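Local coordinates for protein DNA gyrase, B subunit, truncated (Myxococcus xanthus, PDB 3CWV) that probably takes part, as the ATP-binding B subunit of a type II topoisomerase, in the ATP-dependent breakage, passage and rejoining of double-stranded DNA, at residues V114-D119 / W123-E128; I64-T69 / D94-D99; R80-A85 / G130-E135. All blocks are in the same frame, centred on the assembly; numbering follows the deposited sequence.

Contact 1. Residues V114-D119 / W123-E128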
loop_
_atom_site.group_PDB
_atom_site.type_symbol
_atom_site.label_atom_id
_atom_site.label_comp_id
_atom_site.label_asym_id
_atom_site.label_seq_id
_atom_site.Cartn_x
_atom_site.Cartn_y
_atom_site.Cartn_z
ATOM N N VAL A 114 -20.710 1.259 9.838
ATOM C CA VAL A 114 -19.464 1.852 10.243
ATOM C C VAL A 114 -19.532 2.117 11.769
ATOM O O VAL A 114 -20.486 2.700 12.235
ATOM C CB VAL A 114 -19.250 3.189 9.491
ATOM C CG1 VAL A 114 -18.033 3.948 10.009
ATOM C CG2 VAL A 114 -19.071 2.920 7.973
ATOM N N ASP A 115 -18.503 1.715 12.493
ATOM C CA ASP A 115 -18.429 1.972 13.947
ATOM C C ASP A 115 -17.220 2.829 14.233
ATOM O O ASP A 115 -16.150 2.613 13.667
ATOM C CB ASP A 115 -18.318 0.669 14.716
ATOM C CG ASP A 115 -19.591 -0.160 14.666
ATOM O OD1 ASP A 115 -20.485 0.103 15.495
ATOM O OD2 ASP A 115 -19.685 -1.113 13.837
ATOM N N ILE A 116 -17.382 3.826 15.100
ATOM C CA ILE A 116 -16.275 4.705 15.435
ATOM C C ILE A 116 -16.215 4.709 16.967
ATOM O O ILE A 116 -17.236 4.930 17.617
ATOM C CB ILE A 116 -16.470 6.172 14.919
ATOM C CG1 ILE A 116 -16.845 6.243 13.424
ATOM C CG2 ILE A 116 -15.218 7.018 15.179
ATOM C CD1 ILE A 116 -18.347 6.469 13.195
ATOM N N TRP A 117 -15.038 4.425 17.517
ATOM C CA TRP A 117 -14.843 4.422 18.973
ATOM C C TRP A 117 -13.960 5.625 19.263
ATOM O O TRP A 117 -12.964 5.839 18.579
ATOM C CB TRP A 117 -14.108 3.151 19.442
ATOM C CG TRP A 117 -14.892 1.848 19.412
ATOM C CD1 TRP A 117 -15.541 1.252 20.445
ATOM C CD2 TRP A 117 -15.055 0.973 18.274
ATOM N NE1 TRP A 117 -16.111 0.061 20.024
ATOM C CE2 TRP A 117 -15.822 -0.130 18.697
ATOM C CE3 TRP A 117 -14.632 1.036 16.944
ATOM C CZ2 TRP A 117 -16.175 -1.171 17.839
ATOM C CZ3 TRP A 117 -14.982 -0.000 16.082
ATOM C CH2 TRP A 117 -15.734 -1.095 16.533
ATOM N N ALA A 118 -14.324 6.411 20.281
ATOM C CA ALA A 118 -13.523 7.568 20.714
ATOM C C ALA A 118 -14.040 8.023 22.082
ATOM O O ALA A 118 -15.235 7.960 22.330
ATOM C CB ALA A 118 -13.630 8.707 19.725
ATOM N N ASP A 119 -13.145 8.448 22.971
ATOM C CA ASP A 119 -13.562 9.035 24.269
ATOM C C ASP A 119 -14.415 8.122 25.125
ATOM O O ASP A 119 -15.379 8.565 25.748
ATOM C CB ASP A 119 -14.341 10.332 24.037
ATOM C CG ASP A 119 -13.556 11.338 23.225
ATOM O OD1 ASP A 119 -12.394 11.609 23.606
ATOM O OD2 ASP A 119 -14.101 11.846 22.206
ATOM N N TRP A 123 -19.938 5.271 18.245
ATOM C CA TRP A 123 -20.997 5.762 17.381
ATOM C C TRP A 123 -21.099 4.824 16.180
ATOM O O TRP A 123 -20.081 4.317 15.725
ATOM C CB TRP A 123 -20.635 7.167 16.898
ATOM C CG TRP A 123 -21.782 7.867 16.270
ATOM C CD1 TRP A 123 -22.059 7.996 14.918
ATOM C CD2 TRP A 123 -22.843 8.526 16.968
ATOM N NE1 TRP A 123 -23.241 8.696 14.756
ATOM C CE2 TRP A 123 -23.737 9.026 15.999
ATOM C CE3 TRP A 123 -23.117 8.746 18.333
ATOM C CZ2 TRP A 123 -24.894 9.744 16.348
ATOM C CZ3 TRP A 123 -24.272 9.443 18.683
ATOM C CH2 TRP A 123 -25.145 9.941 17.691
ATOM N N ARG A 124 -22.309 4.635 15.665
ATOM C CA ARG A 124 -22.565 3.693 14.572
ATOM C C ARG A 124 -23.412 4.339 13.468
ATOM O O ARG A 124 -24.486 4.887 13.752
ATOM C CB ARG A 124 -23.279 2.442 15.109
ATOM C CG ARG A 124 -23.565 1.336 14.039
ATOM C CD ARG A 124 -24.172 0.104 14.710
ATOM N NE ARG A 124 -23.159 -0.566 15.526
ATOM C CZ ARG A 124 -23.394 -1.489 16.446
ATOM N NH1 ARG A 124 -24.633 -1.866 16.719
ATOM N NH2 ARG A 124 -22.380 -2.004 17.118
ATOM N N VAL A 125 -22.959 4.209 12.214
ATOM C CA VAL A 125 -23.684 4.709 11.038
ATOM C C VAL A 125 -24.028 3.515 10.138
ATOM O O VAL A 125 -23.132 2.761 9.776
ATOM C CB VAL A 125 -22.794 5.667 10.202
ATOM C CG1 VAL A 125 -23.580 6.227 8.940
ATOM C CG2 VAL A 125 -22.222 6.785 11.080
ATOM N N MET A 126 -25.311 3.328 9.833
ATOM C CA MET A 126 -25.756 2.227 8.980
ATOM C C MET A 126 -25.834 2.755 7.562
ATOM O O MET A 126 -26.060 3.945 7.357
ATOM C CB MET A 126 -27.145 1.692 9.411
ATOM C CG MET A 126 -27.161 1.044 10.877
ATOM S SD MET A 126 -25.929 -0.190 11.246
ATOM C CE MET A 126 -26.440 -1.469 10.116
ATOM N N GLY A 127 -25.647 1.864 6.586
ATOM C CA GLY A 127 -25.763 2.264 5.188
ATOM C C GLY A 127 -26.679 1.277 4.461
ATOM O O GLY A 127 -26.673 0.083 4.767
ATOM N N GLU A 128 -27.492 1.778 3.524
ATOM C CA GLU A 128 -28.263 0.886 2.635
ATOM C C GLU A 128 -28.156 1.402 1.199
ATOM O O GLU A 128 -28.326 2.602 0.957
ATOM C CB GLU A 128 -29.746 0.872 3.064
ATOM C CG GLU A 128 -29.955 0.553 4.560
ATOM C CD GLU A 128 -31.424 0.555 4.984
ATOM O OE1 GLU A 128 -32.305 0.953 4.180
ATOM O OE2 GLU A 128 -31.697 0.176 6.139
#
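Asp115 and Arg124 form the salt bridge of this contact: OD1 of Asp115 lies 2.8 Å from NE of Arg124, and the N-H...O angle of 167° shows a nearly straight bond. OD1 is met on its syn side and sits in the guanidinium plane at its edge, whereas the carboxylate and guanidinium planes stand almost perpendicular; NH2 makes only a weak second bond to OD1. The Arg124 chain leaves the backbone with CG anti to N (chi1 -178°) and turns at the CG-CD bond (chi3), which brings NE alongside the carboxylate. The pair is extended by Glu143, a salt-bridge partner of Arg124 NH2, and by Gln122 and Gln113, whose amides donate to OD1 and OD2 of Asp115. With an alanine here in place of Arg124, the buried Asp115 carboxylate is likely to lose its charged mate, and Glu143 this salt-bridge partner.

Beneath this pair the backbones are joined by four hydrogen bonds. Val114 N and Val125 O are 2.9 Å apart, and Val125 N returns the same bond to Val114 O; Ile116 and Trp123 exchange a second such pair, with Ile116 N 2.8 Å from Trp123 O. Asp115 and Arg124 are the non-hydrogen-bonded pair between them, their CA atoms 4.5 Å apart.

On the other face the contacts are apolar. Ile116 CD1 reaches the edge of the Trp123 ring at CD1, 4.4 Å away, and also approaches Val125 CG2, while Val114 and Val125 meet through their CB atoms. Helix 75-82 packs on this face, through Leu78, Ala75 and Val79. Alternating hydrogen-bonded and non-hydrogen-bonded pairs, with axes at 167°, mark antiparallel strands; consecutive in the chain, 109-118 and 121-128 form a beta hairpin within the eight-stranded mixed sheet.

Contact 2. Residues I64-T69 / D94-D99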
loop_
_atom_site.group_PDB
_atom_site.type_symbol
_atom_site.label_atom_id
_atom_site.label_comp_id
_atom_site.label_asym_id
_atom_site.label_seq_id
_atom_site.Cartn_x
_atom_site.Cartn_y
_atom_site.Cartn_z
ATOM N N ILE A 64 -17.086 -7.949 4.074
ATOM C CA ILE A 64 -15.695 -7.596 4.283
ATOM C C ILE A 64 -15.704 -6.618 5.454
ATOM O O ILE A 64 -16.557 -5.734 5.501
ATOM C CB ILE A 64 -15.148 -6.818 3.052
ATOM C CG1 ILE A 64 -14.959 -7.748 1.857
ATOM C CG2 ILE A 64 -13.792 -6.115 3.371
ATOM C CD1 ILE A 64 -13.712 -8.645 1.929
ATOM N N ALA A 65 -14.796 -6.762 6.401
ATOM C CA ALA A 65 -14.686 -5.666 7.383
ATOM C C ALA A 65 -13.238 -5.250 7.528
ATOM O O ALA A 65 -12.334 -6.102 7.517
ATOM C CB ALA A 65 -15.270 -6.074 8.742
ATOM N N LEU A 66 -13.005 -3.945 7.674
ATOM C CA LEU A 66 -11.655 -3.457 7.967
ATOM C C LEU A 66 -11.753 -2.619 9.235
ATOM O O LEU A 66 -12.637 -1.759 9.323
ATOM C CB LEU A 66 -11.131 -2.602 6.800
ATOM C CG LEU A 66 -9.715 -2.035 7.068
ATOM C CD1 LEU A 66 -8.692 -2.825 6.363
ATOM C CD2 LEU A 66 -9.633 -0.588 6.700
ATOM N N PHE A 67 -10.902 -2.918 10.220
ATOM C CA PHE A 67 -10.775 -2.093 11.422
ATOM C C PHE A 67 -9.390 -1.466 11.487
ATOM O O PHE A 67 -8.396 -2.118 11.156
ATOM C CB PHE A 67 -11.051 -2.911 12.695
ATOM C CG PHE A 67 -10.741 -2.154 13.971
ATOM C CD1 PHE A 67 -11.677 -1.301 14.524
ATOM C CD2 PHE A 67 -9.493 -2.273 14.580
ATOM C CE1 PHE A 67 -11.391 -0.569 15.680
ATOM C CE2 PHE A 67 -9.197 -1.552 15.738
ATOM C CZ PHE A 67 -10.149 -0.705 16.291
ATOM N N CYS A 68 -9.333 -0.201 11.925
ATOM C CA CYS A 68 -8.077 0.526 12.079
ATOM C C CYS A 68 -8.079 1.227 13.430
ATOM O O CYS A 68 -9.090 1.801 13.787
ATOM C CB CYS A 68 -7.994 1.623 11.032
ATOM S SG CYS A 68 -7.738 1.038 9.389
ATOM N N THR A 69 -6.964 1.179 14.157
ATOM C CA THR A 69 -6.814 1.975 15.375
ATOM C C THR A 69 -6.394 3.356 14.953
ATOM O O THR A 69 -5.939 3.563 13.826
ATOM C CB THR A 69 -5.744 1.378 16.346
ATOM O OG1 THR A 69 -4.507 1.197 15.643
ATOM C CG2 THR A 69 -6.222 0.024 16.903
ATOM N N ASP A 94 -8.313 17.075 5.301
ATOM C CA ASP A 94 -7.636 16.017 6.055
ATOM C C ASP A 94 -8.654 15.163 6.778
ATOM O O ASP A 94 -9.752 15.623 7.076
ATOM C CB ASP A 94 -6.678 16.593 7.124
ATOM C CG ASP A 94 -5.626 17.532 6.535
ATOM O OD1 ASP A 94 -4.481 17.065 6.371
ATOM O OD2 ASP A 94 -5.961 18.718 6.235
ATOM N N GLY A 95 -8.286 13.924 7.089
ATOM C CA GLY A 95 -9.220 13.060 7.796
ATOM C C GLY A 95 -9.098 11.633 7.350
ATOM O O GLY A 95 -8.535 11.345 6.269
ATOM N N TRP A 96 -9.583 10.739 8.202
ATOM C CA TRP A 96 -9.666 9.314 7.870
ATOM C C TRP A 96 -10.458 9.114 6.566
ATOM O O TRP A 96 -11.640 9.423 6.492
ATOM C CB TRP A 96 -10.299 8.521 9.028
ATOM C CG TRP A 96 -9.979 7.065 8.948
ATOM C CD1 TRP A 96 -8.896 6.418 9.500
ATOM C CD2 TRP A 96 -10.739 6.064 8.258
ATOM N NE1 TRP A 96 -8.952 5.057 9.203
ATOM C CE2 TRP A 96 -10.063 4.819 8.436
ATOM C CE3 TRP A 96 -11.936 6.089 7.538
ATOM C CZ2 TRP A 96 -10.535 3.620 7.895
ATOM C CZ3 TRP A 96 -12.410 4.893 7.001
ATOM C CH2 TRP A 96 -11.700 3.672 7.186
ATOM N N GLY A 97 -9.805 8.615 5.529
ATOM C CA GLY A 97 -10.497 8.374 4.224
ATOM C C GLY A 97 -10.707 9.637 3.401
ATOM O O GLY A 97 -11.307 9.587 2.333
ATOM N N TRP A 98 -10.171 10.778 3.853
ATOM C CA TRP A 98 -10.272 12.012 3.076
ATOM C C TRP A 98 -9.379 11.904 1.836
ATOM O O TRP A 98 -8.232 11.469 1.922
ATOM C CB TRP A 98 -9.842 13.233 3.905
ATOM C CG TRP A 98 -10.327 14.531 3.346
ATOM C CD1 TRP A 98 -9.713 15.292 2.397
ATOM C CD2 TRP A 98 -11.514 15.238 3.722
ATOM N NE1 TRP A 98 -10.457 16.427 2.150
ATOM C CE2 TRP A 98 -11.572 16.409 2.938
ATOM C CE3 TRP A 98 -12.533 14.996 4.655
ATOM C CZ2 TRP A 98 -12.602 17.357 3.064
ATOM C CZ3 TRP A 98 -13.588 15.937 4.754
ATOM C CH2 TRP A 98 -13.595 17.101 3.973
ATOM N N ASP A 99 -9.896 12.328 0.700
ATOM C CA ASP A 99 -9.244 12.114 -0.593
ATOM C C ASP A 99 -8.875 10.635 -0.866
ATOM O O ASP A 99 -7.775 10.328 -1.339
ATOM C CB ASP A 99 -8.000 12.994 -0.742
ATOM C CG ASP A 99 -7.581 13.188 -2.228
ATOM O OD1 ASP A 99 -8.447 13.116 -3.111
ATOM O OD2 ASP A 99 -6.380 13.409 -2.479
HETATM O O HOH W 1 -6.731 4.623 11.298
#
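Cys68 and Trp96 bring together a beta strand and a loop whose backbones stay apart, their CA atoms 9.9 Å from each other, with the loop folded into a type II turn from Gly95 to Trp98 that is closed by Trp98 N to Gly95 O at 3.0 Å. The indole therefore bridges the gap. Trp96 CG is anti to the backbone N (chi1 -160°), which carries the ring out from the turn toward the strand. Cys68 meets it with two atoms: CB lies 4.0 Å from Trp96 NE1, approaching obliquely, and SG lies 4.1 Å from CZ2. The sulfur is 5.3 Å from the centroid of the five-membered ring and 88° off its normal, a sulfur-aromatic contact at the ring edge. Leu66 CD2 touches the same edge at CZ2, near the ring plane.

A water in the plane of the indole links the two segments, donating to Thr69 O at 2.9 Å and accepting a weak bond from Trp96 NE1. Val41 and Glu45 of helix 28-47, Asn77 and Leu78 of helix 75-82, and Val153 of the neighbouring strand also touch the indole, so it lies between sheet and helices.

No direct hydrogen bond joins the segments. The chemistry implies a buried joint made by dispersion and the sulfur edge contact, in which a weakly bound water gives the indole N-H a polar partner.

Contact 3. Residues R80-A85 / G130-E135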
loop_
_atom_site.group_PDB
_atom_site.type_symbol
_atom_site.label_atom_id
_atom_site.label_comp_id
_atom_site.label_asym_id
_atom_site.label_seq_id
_atom_site.Cartn_x
_atom_site.Cartn_y
_atom_site.Cartn_z
ATOM N N ARG A 80 -19.172 12.684 7.077
ATOM C CA ARG A 80 -18.875 13.540 5.926
ATOM C C ARG A 80 -18.291 12.756 4.739
ATOM O O ARG A 80 -18.769 12.890 3.608
ATOM C CB ARG A 80 -17.930 14.694 6.321
ATOM C CG ARG A 80 -18.562 15.730 7.268
ATOM C CD ARG A 80 -17.588 16.917 7.493
ATOM N NE ARG A 80 -17.483 17.764 6.293
ATOM C CZ ARG A 80 -16.422 18.501 5.961
ATOM N NH1 ARG A 80 -15.327 18.518 6.726
ATOM N NH2 ARG A 80 -16.454 19.216 4.842
ATOM N N VAL A 81 -17.250 11.962 4.994
ATOM C CA VAL A 81 -16.616 11.202 3.921
ATOM C C VAL A 81 -17.571 10.171 3.328
ATOM O O VAL A 81 -17.513 9.907 2.134
ATOM C CB VAL A 81 -15.279 10.566 4.352
ATOM C CG1 VAL A 81 -14.767 9.626 3.290
ATOM C CG2 VAL A 81 -14.227 11.673 4.644
ATOM N N ALA A 82 -18.482 9.636 4.143
ATOM C CA ALA A 82 -19.457 8.669 3.653
ATOM C C ALA A 82 -20.376 9.212 2.549
ATOM O O ALA A 82 -20.878 8.439 1.750
ATOM C CB ALA A 82 -20.294 8.100 4.817
ATOM N N THR A 83 -20.636 10.520 2.516
ATOM C CA THR A 83 -21.401 11.070 1.373
ATOM C C THR A 83 -20.564 11.773 0.296
ATOM O O THR A 83 -21.102 12.458 -0.577
ATOM C CB THR A 83 -22.524 11.973 1.793
ATOM O OG1 THR A 83 -22.005 13.037 2.591
ATOM C CG2 THR A 83 -23.550 11.191 2.593
ATOM N N GLY A 84 -19.256 11.601 0.351
ATOM C CA GLY A 84 -18.429 12.133 -0.709
ATOM C C GLY A 84 -17.517 13.276 -0.375
ATOM O O GLY A 84 -16.762 13.745 -1.231
ATOM N N ALA A 85 -17.529 13.745 0.875
ATOM C CA ALA A 85 -16.604 14.831 1.210
ATOM C C ALA A 85 -15.139 14.460 0.940
ATOM O O ALA A 85 -14.662 13.391 1.348
ATOM C CB ALA A 85 -16.799 15.277 2.710
ATOM N N GLY A 130 -25.845 2.145 -0.617
ATOM C CA GLY A 130 -24.756 3.055 -0.822
ATOM C C GLY A 130 -24.803 4.301 0.010
ATOM O O GLY A 130 -23.852 5.074 -0.025
ATOM N N HIS A 131 -25.916 4.509 0.727
ATOM C CA HIS A 131 -26.198 5.781 1.405
ATOM C C HIS A 131 -26.254 5.637 2.920
ATOM O O HIS A 131 -26.887 4.738 3.408
ATOM C CB HIS A 131 -27.594 6.318 1.001
ATOM C CG HIS A 131 -27.675 6.760 -0.421
ATOM N ND1 HIS A 131 -27.267 8.007 -0.825
ATOM C CD2 HIS A 131 -28.083 6.110 -1.536
ATOM C CE1 HIS A 131 -27.424 8.114 -2.136
ATOM N NE2 HIS A 131 -27.903 6.970 -2.592
ATOM N N PRO A 132 -25.690 6.597 3.651
ATOM C CA PRO A 132 -25.839 6.506 5.110
ATOM C C PRO A 132 -27.293 6.727 5.507
ATOM O O PRO A 132 -28.002 7.532 4.901
ATOM C CB PRO A 132 -24.956 7.648 5.654
ATOM C CG PRO A 132 -24.737 8.586 4.511
ATOM C CD PRO A 132 -24.973 7.810 3.210
ATOM N N GLN A 133 -27.735 5.980 6.501
ATOM C CA GLN A 133 -29.047 6.191 7.076
ATOM C C GLN A 133 -28.963 7.251 8.175
ATOM O O GLN A 133 -28.555 6.965 9.302
ATOM C CB GLN A 133 -29.566 4.867 7.581
ATOM C CG GLN A 133 -29.629 3.836 6.456
ATOM C CD GLN A 133 -30.455 4.360 5.289
ATOM O OE1 GLN A 133 -31.676 4.461 5.392
ATOM N NE2 GLN A 133 -29.789 4.744 4.191
ATOM N N GLY A 134 -29.291 8.488 7.814
ATOM C CA GLY A 134 -29.223 9.622 8.753
ATOM C C GLY A 134 -27.783 9.896 9.143
ATOM O O GLY A 134 -26.879 9.708 8.341
ATOM N N GLU A 135 -27.553 10.316 10.385
ATOM C CA GLU A 135 -26.201 10.558 10.842
ATOM C C GLU A 135 -25.747 9.542 11.933
ATOM O O GLU A 135 -24.751 9.763 12.606
ATOM C CB GLU A 135 -26.065 12.000 11.337
ATOM C CG GLU A 135 -26.969 12.310 12.531
ATOM C CD GLU A 135 -26.856 13.746 12.971
ATOM O OE1 GLU A 135 -25.732 14.279 12.980
ATOM O OE2 GLU A 135 -27.897 14.342 13.299
HETATM O O HOH W 2 -22.358 6.105 1.841
#
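The Schellman motif that ends helix 75-82 sets Thr83 and Ala82 against Pro132 at the start of strand 131-139. Within it Ala85 N bonds to Arg80 O at 3.1 Å and Gly84 N to Val81 O at 3.0 Å, with Gly84 as the C-prime residue at a positive phi of 112°. Just before that glycine, Thr83 points its methyl at the ring of Pro132, CG2 to CG being 3.4 Å, tighter than usual van der Waals contact; CG2 is also 3.7 Å from CD of Pro132. With chi1 at 57°, CG2 is anti to the carbonyl carbon, a rotation that presents the methyl to Pro132, and the two side chains cross at about a right angle. Ala82 adds a looser touch, its CB 4.5 Å from Pro132 CG.

No direct hydrogen bond spans the segments, but one water does, donating to both Ala82 O at 2.8 Å and Gly130 O at 2.6 Å. Tyr112 of strand 109-118 touches both Ala82 and Pro132, and Val125 packs on Pro132 from the adjacent strand.

Apolar touches plus a bridging water make this a glycine-terminated helix C-terminus packed on strand 131-139, an outermost strand of the eight-stranded mixed sheet.

Overall arrangement
Contacts 1 and 2 are buried, whereas contact 3 is only partly so, with Thr83 exposed. All three reach the eight-stranded mixed sheet, within which 131-139 is an outermost strand. Contact 1 joins neighbouring strands through backbone bonds and a salt bridge; contacts 2 and 3 instead dock a loop and a helix end on the sheet by apolar touches, each with one bridging water. Direct packing ties them together: Trp117 CZ3 meets Phe67 CE1 at 3.7 Å between contacts 1 and 2, and Trp98 packs on Arg80, Val81 and Ala85 between contacts 2 and 3. Between contacts 1 and 3, Met126 O and Gln133 N probably hydrogen-bond, as do Trp123 NE1 and Glu135 O.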